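Local coordinates for protein sulfotransferase (Mycobacterium tuberculosis, PDB 2ZQ5) that probably transfers a sulfuryl group from the donor PAPS to an acceptor molecule, at residues Gly30-Asp33 with Asp34-Glu38; Tyr196-Trp199 with Leu200-Asp204; Ala289-Thr292 with Trp293-Leu297. All coordinates share one frame; numbering follows the deposited sequence.

Contact 1. Residues Gly30-Asp33 with Asp34-Glu38; sequences GTDD and DNYRE
D32 and R37 meet where a type I beta turn, D32 to N35, runs into the first turn of helix 36-50. The backbone closes the turn with a bond from N35 N to D32 O of 3.1 Å. The side chain of D32 then reaches over the start of the helix. With CG anti to the backbone N (chi1 -177°), its carboxylate turns forward along the chain, and R37 N donates to D32 OD1 at 3.1 Å in a nearly straight bond of 173°, on the syn side of the carboxylate. D32 thus accepts an amide hydrogen of the first helical turn, where a negative charge would be expected to interact favourably with the helix dipole.

Water carries a second set of polar links, centred on the side chain of N35, the N-cap residue. One molecule donates to D32 OD2 and to N35 OD1 and accepts from E38 N, so the carboxylate, the amide and the helix backbone share one bridge. On its other branch the N35 amide donates from ND2 to E38 OE1 at 2.8 Å, with the acceptor in the amide plane.

Charge and packing complete the contact. D34 OD1 lies 4.3 Å from D32 OD1, a proximity of like charges, while D34 OD2 is held by S181 and by a salt bridge to R72. The Y36 ring, whose OH bonds to H17, also makes a cation-pi contact with R72. The aliphatic part of R37 packs beside the acid, its CG 3.8 Å from D32 OD1, and the same CG lies 3.7 Å above the Y36 ring plane, offset toward its rim.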
loop_
_atom_site.group_PDB
_atom_site.type_symbol
_atom_site.label_atom_id
_atom_site.label_comp_id
_atom_site.label_asym_id
_atom_site.label_seq_id
_atom_site.Cartn_x
_atom_site.Cartn_y
_atom_site.Cartn_z
ATOM N N GLY A 30 11.874 18.212 3.913
ATOM C CA GLY A 30 11.065 18.430 5.098
ATOM C C GLY A 30 11.799 17.986 6.345
ATOM O O GLY A 30 12.953 17.564 6.276
ATOM N N THR A 31 11.138 18.089 7.492
ATOM C CA THR A 31 11.747 17.677 8.745
ATOM C C THR A 31 11.753 16.156 8.808
ATOM O O THR A 31 11.121 15.487 7.991
ATOM C CB THR A 31 10.969 18.211 9.958
ATOM O OG1 THR A 31 9.665 17.621 9.985
ATOM C CG2 THR A 31 10.838 19.725 9.880
ATOM N N ASP A 32 12.467 15.616 9.785
ATOM C CA ASP A 32 12.564 14.175 9.961
ATOM C C ASP A 32 11.643 13.744 11.102
ATOM O O ASP A 32 11.974 12.855 11.886
ATOM C CB ASP A 32 14.025 13.805 10.250
ATOM C CG ASP A 32 14.248 12.310 10.366
ATOM O OD1 ASP A 32 13.718 11.556 9.524
ATOM O OD2 ASP A 32 14.972 11.893 11.296
ATOM N N ASP A 33 10.475 14.379 11.182
ATOM C CA ASP A 33 9.509 14.063 12.226
ATOM C C ASP A 33 8.881 12.686 12.056
ATOM O O ASP A 33 8.313 12.142 13.003
ATOM C CB ASP A 33 8.407 15.126 12.285
ATOM C CG ASP A 33 8.906 16.449 12.829
ATOM O OD1 ASP A 33 9.591 16.440 13.874
ATOM O OD2 ASP A 33 8.608 17.498 12.220
ATOM N N ASP A 34 8.975 12.122 10.856
ATOM C CA ASP A 34 8.416 10.795 10.629
ATOM C C ASP A 34 9.493 9.714 10.710
ATOM O O ASP A 34 9.248 8.548 10.405
ATOM C CB ASP A 34 7.657 10.738 9.289
ATOM C CG ASP A 34 8.514 11.112 8.095
ATOM O OD1 ASP A 34 9.570 11.753 8.273
ATOM O OD2 ASP A 34 8.107 10.773 6.962
ATOM N N ASN A 35 10.683 10.119 11.147
ATOM C CA ASN A 35 11.812 9.210 11.327
ATOM C C ASN A 35 12.172 8.438 10.058
ATOM O O ASN A 35 12.573 7.278 10.122
ATOM C CB ASN A 35 11.490 8.236 12.468
ATOM C CG ASN A 35 12.729 7.634 13.092
ATOM O OD1 ASN A 35 13.729 8.321 13.291
ATOM N ND2 ASN A 35 12.663 6.348 13.430
ATOM N N TYR A 36 12.057 9.091 8.907
ATOM C CA TYR A 36 12.354 8.433 7.642
ATOM C C TYR A 36 13.840 8.149 7.437
ATOM O O TYR A 36 14.201 7.182 6.767
ATOM C CB TYR A 36 11.797 9.264 6.473
ATOM C CG TYR A 36 12.738 10.310 5.916
ATOM C CD1 TYR A 36 13.560 10.021 4.826
ATOM C CD2 TYR A 36 12.809 11.586 6.479
ATOM C CE1 TYR A 36 14.431 10.976 4.311
ATOM C CE2 TYR A 36 13.674 12.547 5.970
ATOM C CZ TYR A 36 14.482 12.236 4.890
ATOM O OH TYR A 36 15.351 13.182 4.394
ATOM N N ARG A 37 14.705 8.977 8.014
ATOM C CA ARG A 37 16.137 8.761 7.860
ATOM C C ARG A 37 16.594 7.465 8.522
ATOM O O ARG A 37 17.344 6.695 7.920
ATOM C CB ARG A 37 16.922 9.948 8.421
ATOM C CG ARG A 37 16.919 11.163 7.505
ATOM C CD ARG A 37 17.726 12.305 8.099
ATOM N NE ARG A 37 17.968 13.375 7.133
ATOM C CZ ARG A 37 18.706 13.240 6.035
ATOM N NH1 ARG A 37 19.282 12.078 5.756
ATOM N NH2 ARG A 37 18.874 14.269 5.216
ATOM N N GLU A 38 16.147 7.222 9.751
ATOM C CA GLU A 38 16.526 5.994 10.446
ATOM C C GLU A 38 15.969 4.803 9.676
ATOM O O GLU A 38 16.654 3.799 9.481
ATOM C CB GLU A 38 15.973 5.955 11.876
ATOM C CG GLU A 38 16.560 4.800 12.701
ATOM C CD GLU A 38 15.811 4.519 13.997
ATOM O OE1 GLU A 38 15.121 5.422 14.509
ATOM O OE2 GLU A 38 15.926 3.386 14.517
HETATM O O HOH W 1 15.441 9.406 11.360
#

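Contact 2. Residues Tyr196-Trp199 with Leu200-Asp204; sequences YADW and LSRQD
The W199 indole carries the Q203 amide on one face, at the C-terminal end of helix 194-201, the two planes only 6° apart. Q203 NE2 sits 3.2 Å above the ring plane, offset toward the rim, and Q203 CG makes a CH-pi contact 3.5 Å from the centroid of the six-membered ring, almost on its normal. The H183 ring also meets the indole, their planes at about 50°. At the ring edge, W199 NE1 bonds to E38 of helix 36-50. The R202 guanidinium has W199 CA over one face and the D198 carboxylate at its edge.

A bend at chi2 (-50°) folds the Q203 chain back over the indole, and NE2 donates to W199 O at 2.9 Å. R202 N reaches the same oxygen from the opposite face of the carbonyl plane, so two donors grip this last-turn carbonyl, and the glutamine amide is held flat on the ring.

On the exposed side, D198 and R202 form an i to i+4 salt bridge: R202 NH2 meets D198 OD2 at 2.8 Å, from above the carboxylate plane, and a water links D198 OD1 to R202 NE, weakly at the latter. On the buried side, Y196, whose OH bonds to the backbone at L182 and S184, packs against L200. S201 turns its hydroxyl back along the helix, where S201 OG donates to D198 O at 2.7 Å.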
loop_
_atom_site.group_PDB
_atom_site.type_symbol
_atom_site.label_atom_id
_atom_site.label_comp_id
_atom_site.label_asym_id
_atom_site.label_seq_id
_atom_site.Cartn_x
_atom_site.Cartn_y
_atom_site.Cartn_z
ATOM N N TYR A 196 14.964 -5.448 8.764
ATOM C CA TYR A 196 14.076 -4.303 8.622
ATOM C C TYR A 196 12.680 -4.672 9.120
ATOM O O TYR A 196 12.032 -3.879 9.804
ATOM C CB TYR A 196 14.005 -3.837 7.164
ATOM C CG TYR A 196 12.978 -2.747 6.934
ATOM C CD1 TYR A 196 13.254 -1.409 7.239
ATOM C CD2 TYR A 196 11.707 -3.067 6.453
ATOM C CE1 TYR A 196 12.278 -0.413 7.065
ATOM C CE2 TYR A 196 10.735 -2.091 6.282
ATOM C CZ TYR A 196 11.024 -0.770 6.588
ATOM O OH TYR A 196 10.036 0.174 6.411
ATOM N N ALA A 197 12.217 -5.873 8.782
ATOM C CA ALA A 197 10.900 -6.318 9.225
ATOM C C ALA A 197 10.822 -6.280 10.755
ATOM O O ALA A 197 9.825 -5.836 11.325
ATOM C CB ALA A 197 10.622 -7.735 8.715
ATOM N N ASP A 198 11.887 -6.744 11.404
ATOM C CA ASP A 198 11.976 -6.776 12.862
ATOM C C ASP A 198 11.959 -5.364 13.432
ATOM O O ASP A 198 11.244 -5.075 14.393
ATOM C CB ASP A 198 13.269 -7.481 13.283
ATOM C CG ASP A 198 13.498 -7.443 14.784
ATOM O OD1 ASP A 198 12.723 -8.086 15.519
ATOM O OD2 ASP A 198 14.452 -6.766 15.224
ATOM N N TRP A 199 12.762 -4.487 12.838
ATOM C CA TRP A 199 12.835 -3.101 13.273
ATOM C C TRP A 199 11.459 -2.451 13.140
ATOM O O TRP A 199 10.965 -1.806 14.066
ATOM C CB TRP A 199 13.855 -2.344 12.412
ATOM C CG TRP A 199 13.952 -0.876 12.719
ATOM C CD1 TRP A 199 14.688 -0.290 13.710
ATOM C CD2 TRP A 199 13.263 0.187 12.049
ATOM N NE1 TRP A 199 14.498 1.074 13.697
ATOM C CE2 TRP A 199 13.628 1.392 12.688
ATOM C CE3 TRP A 199 12.371 0.237 10.969
ATOM C CZ2 TRP A 199 13.129 2.636 12.283
ATOM C CZ3 TRP A 199 11.874 1.475 10.565
ATOM C CH2 TRP A 199 12.256 2.657 11.224
ATOM N N LEU A 200 10.834 -2.631 11.982
ATOM C CA LEU A 200 9.526 -2.041 11.737
ATOM C C LEU A 200 8.473 -2.503 12.742
ATOM O O LEU A 200 7.617 -1.715 13.155
ATOM C CB LEU A 200 9.074 -2.358 10.307
ATOM C CG LEU A 200 7.800 -1.667 9.814
ATOM C CD1 LEU A 200 7.958 -0.148 9.915
ATOM C CD2 LEU A 200 7.525 -2.085 8.374
ATOM N N SER A 201 8.544 -3.769 13.151
ATOM C CA SER A 201 7.573 -4.308 14.104
ATOM C C SER A 201 7.654 -3.621 15.469
ATOM O O SER A 201 6.726 -3.718 16.268
ATOM C CB SER A 201 7.769 -5.816 14.278
ATOM O OG SER A 201 8.867 -6.097 15.121
ATOM N N ARG A 202 8.756 -2.923 15.728
ATOM C CA ARG A 202 8.955 -2.226 16.999
ATOM C C ARG A 202 8.704 -0.721 16.905
ATOM O O ARG A 202 8.808 -0.011 17.903
ATOM C CB ARG A 202 10.387 -2.454 17.504
ATOM C CG ARG A 202 10.697 -3.884 17.926
ATOM C CD ARG A 202 12.147 -4.044 18.371
ATOM N NE ARG A 202 13.047 -4.393 17.270
ATOM C CZ ARG A 202 14.030 -3.617 16.824
ATOM N NH1 ARG A 202 14.252 -2.432 17.376
ATOM N NH2 ARG A 202 14.802 -4.032 15.828
ATOM N N GLN A 203 8.363 -0.234 15.716
ATOM C CA GLN A 203 8.157 1.198 15.523
ATOM C C GLN A 203 6.760 1.732 15.766
ATOM O O GLN A 203 5.767 1.015 15.645
ATOM C CB GLN A 203 8.559 1.602 14.099
ATOM C CG GLN A 203 9.979 1.244 13.718
ATOM C CD GLN A 203 10.979 1.702 14.755
ATOM O OE1 GLN A 203 11.106 2.899 15.033
ATOM N NE2 GLN A 203 11.694 0.750 15.341
ATOM N N ASP A 204 6.705 3.012 16.113
ATOM C CA ASP A 204 5.440 3.699 16.300
ATOM C C ASP A 204 5.122 4.253 14.911
ATOM O O ASP A 204 5.863 5.080 14.379
ATOM C CB ASP A 204 5.591 4.844 17.302
ATOM C CG ASP A 204 4.411 5.788 17.283
ATOM O OD1 ASP A 204 3.288 5.329 16.981
ATOM O OD2 ASP A 204 4.609 6.988 17.576
HETATM O O HOH W 2 12.919 -7.033 18.011
#

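Contact 3. Residues Ala289-Thr292 with Trp293-Leu297; sequences AMDT and WSRGL
M290 O is gripped twice by S294. The hydroxyl, S294 OG, donates at 2.7 Å in the carbonyl plane, while S294 N makes the longer helical bond at 3.3 Å. The serine OG can reach back because it lies between its own backbone N and carbonyl carbon (chi1 59°), so this buried hydroxyl is satisfied within the helix.

One residue further along, R295 grips D291 side-on in a bidentate salt bridge. R295 NE donates to D291 OD1 at 3.1 Å and NH2 to D291 OD2 at 3.0 Å. Both acceptors lie near the guanidinium plane, yet both are met from above the carboxylate plane, as the two planes stand 52° apart. A bend at chi3 (-74°) lays the guanidinium over T292 CA. Its NH2 also forms a salt bridge with E188, which accepts a bond from T292 OG1 as well; this arginine therefore serves two acids, which probably favours their charged forms.

T292 turns its methyl the other way, over the face of the next residue: CG2 lies 3.8 Å from the centroid of the six-membered ring of W293 in a CH-pi contact. W293 CD1 meets A289 CB at 4.1 Å, and beyond them helix 262-272 packs on both residues through M265, M262 and C266. The i to i+4 acid-arginine pair and the serine-to-carbonyl bond are typical of an alpha-helix, here the long helix 282-304 of the sulfotransferase fold.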
loop_
_atom_site.group_PDB
_atom_site.type_symbol
_atom_site.label_atom_id
_atom_site.label_comp_id
_atom_site.label_asym_id
_atom_site.label_seq_id
_atom_site.Cartn_x
_atom_site.Cartn_y
_atom_site.Cartn_z
ATOM N N ALA A 289 6.967 -15.012 4.308
ATOM C CA ALA A 289 5.538 -14.711 4.193
ATOM C C ALA A 289 4.768 -15.231 5.401
ATOM O O ALA A 289 3.848 -14.577 5.894
ATOM C CB ALA A 289 4.968 -15.315 2.909
ATOM N N MET A 290 5.139 -16.416 5.875
ATOM C CA MET A 290 4.476 -16.989 7.037
ATOM C C MET A 290 4.653 -16.055 8.230
ATOM O O MET A 290 3.718 -15.829 8.996
ATOM C CB MET A 290 5.068 -18.363 7.360
ATOM C CG MET A 290 4.663 -19.468 6.394
ATOM S SD MET A 290 3.045 -20.186 6.763
ATOM C CE MET A 290 3.499 -21.343 8.056
ATOM N N ASP A 291 5.853 -15.505 8.377
ATOM C CA ASP A 291 6.136 -14.602 9.483
ATOM C C ASP A 291 5.414 -13.267 9.334
ATOM O O ASP A 291 4.694 -12.834 10.237
ATOM C CB ASP A 291 7.641 -14.347 9.592
ATOM C CG ASP A 291 7.974 -13.287 10.624
ATOM O OD1 ASP A 291 7.545 -13.432 11.788
ATOM O OD2 ASP A 291 8.663 -12.308 10.271
ATOM N N THR A 292 5.605 -12.619 8.190
ATOM C CA THR A 292 4.987 -11.325 7.934
ATOM C C THR A 292 3.481 -11.278 8.133
ATOM O O THR A 292 2.973 -10.457 8.898
ATOM C CB THR A 292 5.284 -10.843 6.500
ATOM O OG1 THR A 292 6.691 -10.641 6.355
ATOM C CG2 THR A 292 4.552 -9.536 6.201
ATOM N N TRP A 293 2.761 -12.162 7.452
ATOM C CA TRP A 293 1.311 -12.139 7.536
ATOM C C TRP A 293 0.687 -12.687 8.807
ATOM O O TRP A 293 -0.429 -12.294 9.158
ATOM C CB TRP A 293 0.731 -12.784 6.275
ATOM C CG TRP A 293 1.265 -12.074 5.063
ATOM C CD1 TRP A 293 2.087 -12.590 4.105
ATOM C CD2 TRP A 293 1.160 -10.670 4.786
ATOM N NE1 TRP A 293 2.514 -11.594 3.257
ATOM C CE2 TRP A 293 1.959 -10.405 3.652
ATOM C CE3 TRP A 293 0.474 -9.607 5.392
ATOM C CZ2 TRP A 293 2.094 -9.122 3.112
ATOM C CZ3 TRP A 293 0.607 -8.329 4.855
ATOM C CH2 TRP A 293 1.413 -8.100 3.726
ATOM N N SER A 294 1.379 -13.576 9.512
ATOM C CA SER A 294 0.814 -14.057 10.767
ATOM C C SER A 294 0.959 -12.921 11.780
ATOM O O SER A 294 0.103 -12.739 12.643
ATOM C CB SER A 294 1.515 -15.335 11.251
ATOM O OG SER A 294 2.902 -15.158 11.467
ATOM N N ARG A 295 2.037 -12.146 11.666
ATOM C CA ARG A 295 2.233 -11.005 12.559
ATOM C C ARG A 295 1.176 -9.947 12.249
ATOM O O ARG A 295 0.565 -9.384 13.154
ATOM C CB ARG A 295 3.633 -10.397 12.384
ATOM C CG ARG A 295 4.721 -11.139 13.136
ATOM C CD ARG A 295 6.047 -10.381 13.160
ATOM N NE ARG A 295 6.750 -10.407 11.878
ATOM C CZ ARG A 295 6.787 -9.401 11.008
ATOM N NH1 ARG A 295 6.158 -8.259 11.262
ATOM N NH2 ARG A 295 7.475 -9.540 9.882
ATOM N N GLY A 296 0.954 -9.687 10.965
ATOM C CA GLY A 296 -0.036 -8.699 10.574
ATOM C C GLY A 296 -1.422 -9.003 11.111
ATOM O O GLY A 296 -2.068 -8.145 11.710
ATOM N N LEU A 297 -1.889 -10.228 10.895
ATOM C CA LEU A 297 -3.214 -10.603 11.366
ATOM C C LEU A 297 -3.307 -10.614 12.892
ATOM O O LEU A 297 -4.318 -10.192 13.458
ATOM C CB LEU A 297 -3.606 -11.967 10.791
ATOM C CG LEU A 297 -3.853 -11.961 9.277
ATOM C CD1 LEU A 297 -4.057 -13.384 8.775
ATOM C CD2 LEU A 297 -5.066 -11.097 8.959
#

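In the fold
The contacts follow one another along the chain, each at or on a different helix: contact 1 starts helix 36-50, contact 2 ends helix 194-201, and contact 3 lies within helix 282-304. Contact 2 sits between the others. Its centre is about 15 Å from that of contact 1 and about 13 Å from that of contact 3, whereas the centres of contacts 1 and 3 are about 26 Å apart and the two do not touch. E38 joins W199 across the first gap; A197 and S201 pack on R295 across the second. Residues distant in sequence thereby connect helix 36-50, in the N-terminal part of the chain, to two helices of the sulfotransferase family region, whose core is a five-stranded parallel sheet.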